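Local coordinates for protein CobT (Thermus thermophilus, PDB 1J33) that probably transfers the phosphoribosyl group of nicotinate mononucleotide to 5,6-dimethylbenzimidazole, making alpha-ribazole 5'-phosphate for cobalamin biosynthesis, at residues P129-E134 and G226-V231; D250-T255 and S278-H283. One frame throughout, in Å; residues are numbered along the deposited sequence.

Interaction 1 (P129-E134 and G226-V231); sequences PAMTPE and GGIELV
Met131 and Ala130 make a small, buried van der Waals contact with the Gly226-Gly227 link and the first turn of the helix that follows it, at the place where the loop leading into helix 133-152 passes the start of helix 228-242. No hydrogen bond joins the two segments. Met131 does most of the touching: its CG sits between its own backbone N and carbonyl carbon (chi1 67°), and a bend at chi3 of 81° turns the terminal methyl onto the glycine backbone. There Met131 CE lies 3.5 Å from Gly227 C and 3.6 Å from Ile228 N, so the methyl packs closest on the Gly227-Ile228 peptide unit. The side chains are met more loosely: Met131 CE is 4.2 Å from Ile228 CG1, and, a turn on, Met131 SD is 4.3 Å from Val231 CG2. Upstream, the methyl CB of Ala130 rests 3.3 Å from Gly226 O. The same loop is tied to helix 218-225 by backbone hydrogen bonds, Ala130 with Glu224 and Met131 with Ala223, while Ile228 and Val231 reach across to Ala139 of helix 133-152. Gly227 occupies the N-cap position, and its O takes the first backbone bond of the helix, from Val231 N at 3.1 Å. The arrangement is a methionine packed on the link between two consecutive helices, 218-225 and 228-242, in the helical layer of this parallel alpha/beta fold.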
# COMPACT_ATOMS: atom_id res chain seq x y z
N PRO A 129 -9.91 28.34 -26.30
CA PRO A 129 -10.55 27.14 -25.76
C PRO A 129 -9.89 25.86 -26.26
O PRO A 129 -9.65 25.69 -27.45
CB PRO A 129 -12.00 27.28 -26.24
CG PRO A 129 -11.90 28.20 -27.45
CD PRO A 129 -10.89 29.20 -26.99
N ALA A 130 -9.58 24.97 -25.32
CA ALA A 130 -8.95 23.70 -25.64
C ALA A 130 -9.81 22.89 -26.60
O ALA A 130 -9.31 22.21 -27.49
CB ALA A 130 -8.69 22.91 -24.37
N MET A 131 -11.12 22.96 -26.39
CA MET A 131 -12.07 22.22 -27.21
C MET A 131 -13.40 22.96 -27.16
O MET A 131 -13.57 23.89 -26.37
CB MET A 131 -12.26 20.81 -26.64
CG MET A 131 -12.95 20.82 -25.29
SD MET A 131 -12.71 19.33 -24.32
CE MET A 131 -11.10 19.69 -23.63
N THR A 132 -14.36 22.53 -27.97
CA THR A 132 -15.66 23.17 -27.99
C THR A 132 -16.58 22.44 -27.01
O THR A 132 -16.27 21.32 -26.59
CB THR A 132 -16.29 23.11 -29.38
OG1 THR A 132 -16.57 21.75 -29.72
CG2 THR A 132 -15.34 23.71 -30.42
N PRO A 133 -17.71 23.06 -26.65
CA PRO A 133 -18.65 22.43 -25.72
C PRO A 133 -19.15 21.08 -26.23
O PRO A 133 -19.29 20.13 -25.46
CB PRO A 133 -19.77 23.46 -25.61
CG PRO A 133 -19.03 24.76 -25.78
CD PRO A 133 -18.12 24.44 -26.94
N GLU A 134 -19.41 21.01 -27.53
CA GLU A 134 -19.90 19.77 -28.15
C GLU A 134 -18.86 18.65 -28.02
O GLU A 134 -19.21 17.49 -27.81
CB GLU A 134 -20.21 19.99 -29.63
CG GLU A 134 -21.39 20.91 -29.94
CD GLU A 134 -21.14 22.36 -29.59
OE1 GLU A 134 -20.00 22.84 -29.77
OE2 GLU A 134 -22.09 23.04 -29.16
N GLY A 226 -9.25 22.55 -20.04
CA GLY A 226 -8.72 21.21 -19.82
C GLY A 226 -8.22 20.40 -20.99
O GLY A 226 -7.67 20.94 -21.97
N GLY A 227 -8.40 19.09 -20.88
CA GLY A 227 -7.97 18.18 -21.92
C GLY A 227 -9.08 17.20 -22.21
O GLY A 227 -9.91 16.92 -21.35
N ILE A 228 -9.10 16.68 -23.43
CA ILE A 228 -10.13 15.74 -23.83
C ILE A 228 -10.14 14.50 -22.94
O ILE A 228 -11.20 14.02 -22.56
CB ILE A 228 -9.96 15.29 -25.29
CG1 ILE A 228 -9.99 16.51 -26.20
CG2 ILE A 228 -11.05 14.30 -25.67
CD1 ILE A 228 -9.57 16.22 -27.63
N GLU A 229 -8.96 13.99 -22.60
CA GLU A 229 -8.90 12.80 -21.76
C GLU A 229 -9.32 13.12 -20.33
O GLU A 229 -9.87 12.26 -19.64
CB GLU A 229 -7.49 12.16 -21.78
CG GLU A 229 -6.49 12.78 -20.81
CD GLU A 229 -5.73 13.95 -21.42
OE1 GLU A 229 -6.36 14.77 -22.13
OE2 GLU A 229 -4.52 14.07 -21.16
N LEU A 230 -9.06 14.34 -19.88
CA LEU A 230 -9.44 14.71 -18.51
C LEU A 230 -10.97 14.71 -18.41
O LEU A 230 -11.53 14.30 -17.39
CB LEU A 230 -8.90 16.09 -18.14
CG LEU A 230 -7.38 16.28 -18.15
CD1 LEU A 230 -7.04 17.67 -17.66
CD2 LEU A 230 -6.71 15.24 -17.26
N VAL A 231 -11.64 15.16 -19.47
CA VAL A 231 -13.10 15.17 -19.48
C VAL A 231 -13.60 13.73 -19.57
O VAL A 231 -14.57 13.37 -18.92
CB VAL A 231 -13.66 15.99 -20.67
CG1 VAL A 231 -15.18 15.87 -20.74
CG2 VAL A 231 -13.27 17.44 -20.51

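Interaction 2 (D250-T255 and S278-H283); sequences DGFPVT and SREPGH
Phe252 and His283 both hold CG anti to the backbone N (chi1 -176° and -160°), which sends the phenyl ring across to Glu280 and Gly282 and brings the imidazole back over the start of helix 252-264. The phenyl ring meets the aliphatic part of Glu280, with Phe252 CG 3.4 Å from Glu280 CG; the carboxylate bends away at chi2, and its OE2 is bonded to Gly190 N. Phe252 CE2 is 3.6 Å from Gly282 C, and a CB on Gly282 would point toward the ring and clash with CE2. Were Phe252 reduced to an alanine, Glu280 CG and the Gly282 backbone would probably lose the ring they pack on, leaving a gap between the segments. Over one face of the imidazole lies Gly251, its CA 4.3 Å from the His283 ring centroid in a CH-pi contact. At the ring's edge, Thr255 OG1 comes within 2.9 Å of His283 CE1. That hydroxyl donates to Gly251 O at 2.6 Å, from above the carbonyl plane, and Thr255 N bonds to the same oxygen. A water accepts from Phe252 N at 3.2 Å and also bonds Ser278 OG. His283 ND1 pairs with Gln286 OE1, which probably helps fix the turn of the ring. The chemistry implies a mixed joint: the phenyl ring packs on the Glu280 methylenes and Gly282, while the imidazole sits among polar backbone groups.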
# COMPACT_ATOMS: atom_id res chain seq x y z
N ASP A 250 -6.16 8.15 -9.18
CA ASP A 250 -4.75 7.98 -9.47
C ASP A 250 -4.06 9.29 -9.13
O ASP A 250 -4.27 9.84 -8.05
CB ASP A 250 -4.52 7.61 -10.94
CG ASP A 250 -3.07 7.27 -11.23
OD1 ASP A 250 -2.40 6.73 -10.33
OD2 ASP A 250 -2.60 7.54 -12.36
N GLY A 251 -3.26 9.82 -10.06
CA GLY A 251 -2.53 11.05 -9.81
C GLY A 251 -3.22 12.37 -10.09
O GLY A 251 -4.45 12.46 -10.16
N PHE A 252 -2.41 13.41 -10.27
CA PHE A 252 -2.87 14.77 -10.50
C PHE A 252 -3.78 14.95 -11.72
O PHE A 252 -4.84 15.56 -11.62
CB PHE A 252 -1.65 15.70 -10.59
CG PHE A 252 -1.99 17.15 -10.73
CD1 PHE A 252 -1.60 17.86 -11.86
CD2 PHE A 252 -2.69 17.82 -9.72
CE1 PHE A 252 -1.90 19.22 -11.99
CE2 PHE A 252 -2.99 19.17 -9.85
CZ PHE A 252 -2.60 19.87 -10.98
N PRO A 253 -3.37 14.43 -12.89
CA PRO A 253 -4.23 14.59 -14.07
C PRO A 253 -5.54 13.83 -13.94
O PRO A 253 -6.60 14.34 -14.29
CB PRO A 253 -3.36 14.04 -15.21
CG PRO A 253 -1.97 14.33 -14.74
CD PRO A 253 -2.04 13.93 -13.27
N VAL A 254 -5.47 12.60 -13.41
CA VAL A 254 -6.67 11.79 -13.24
C VAL A 254 -7.58 12.38 -12.16
O VAL A 254 -8.80 12.42 -12.32
CB VAL A 254 -6.31 10.32 -12.86
CG1 VAL A 254 -7.51 9.62 -12.21
CG2 VAL A 254 -5.90 9.56 -14.13
N THR A 255 -6.99 12.85 -11.07
CA THR A 255 -7.79 13.43 -10.01
C THR A 255 -8.43 14.74 -10.49
O THR A 255 -9.50 15.12 -10.01
CB THR A 255 -6.95 13.65 -8.75
OG1 THR A 255 -6.38 12.39 -8.35
CG2 THR A 255 -7.81 14.18 -7.61
N SER A 278 0.55 11.73 -5.13
CA SER A 278 1.69 11.79 -6.03
C SER A 278 2.63 12.91 -5.63
O SER A 278 2.37 13.66 -4.68
CB SER A 278 1.23 11.99 -7.48
OG SER A 278 0.69 13.29 -7.66
N ARG A 279 3.72 13.02 -6.37
CA ARG A 279 4.73 14.04 -6.13
C ARG A 279 4.23 15.41 -6.58
O ARG A 279 4.71 16.45 -6.13
CB ARG A 279 5.99 13.66 -6.90
CG ARG A 279 7.19 14.55 -6.68
CD ARG A 279 8.31 14.10 -7.61
NE ARG A 279 8.58 12.68 -7.46
CZ ARG A 279 9.12 11.92 -8.41
NH1 ARG A 279 9.46 12.45 -9.58
NH2 ARG A 279 9.32 10.62 -8.19
N GLU A 280 3.25 15.41 -7.48
CA GLU A 280 2.70 16.66 -8.00
C GLU A 280 2.11 17.49 -6.86
O GLU A 280 1.16 17.07 -6.19
CB GLU A 280 1.64 16.34 -9.06
CG GLU A 280 1.32 17.46 -10.04
CD GLU A 280 2.55 18.00 -10.76
OE1 GLU A 280 3.17 18.94 -10.24
OE2 GLU A 280 2.89 17.49 -11.85
N PRO A 281 2.67 18.68 -6.61
CA PRO A 281 2.21 19.58 -5.54
C PRO A 281 0.70 19.81 -5.54
O PRO A 281 0.07 19.81 -4.49
CB PRO A 281 2.99 20.86 -5.81
CG PRO A 281 4.29 20.34 -6.34
CD PRO A 281 3.82 19.27 -7.32
N GLY A 282 0.14 19.99 -6.73
CA GLY A 282 -1.29 20.23 -6.84
C GLY A 282 -2.18 19.09 -6.38
O GLY A 282 -3.35 19.30 -6.05
N HIS A 283 -1.64 17.88 -6.33
CA HIS A 283 -2.43 16.74 -5.91
C HIS A 283 -2.95 16.94 -4.48
O HIS A 283 -4.10 16.60 -4.19
CB HIS A 283 -1.59 15.45 -6.01
CG HIS A 283 -2.41 14.20 -6.05
ND1 HIS A 283 -3.70 14.16 -6.54
CD2 HIS A 283 -2.09 12.92 -5.74
CE1 HIS A 283 -4.13 12.91 -6.53
NE2 HIS A 283 -3.17 12.14 -6.05
O HOH W 1 0.78 13.26 -10.56

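Interactions 1 and 2 follow one another along the chain, their centres about 19 Å apart: helix 228-242 begins in interaction 1, and the chain then passes through strand 247-249 into interaction 2. They also touch directly, Leu230 CD2 lying 3.1 Å from Pro253 O, so the starts of helices 228-242 and 252-264 are in contact. Interaction 2 is nearer the middle of the chain, its centre about 9 Å from the chain centre against about 17 Å for interaction 1. Unlike interaction 1, it also lies beside the probable active site: the side chain of Asp250 comes within about 5 Å of that of Glu304, the predicted proton acceptor, and Asp250 OD2 bonds to Gly305 N.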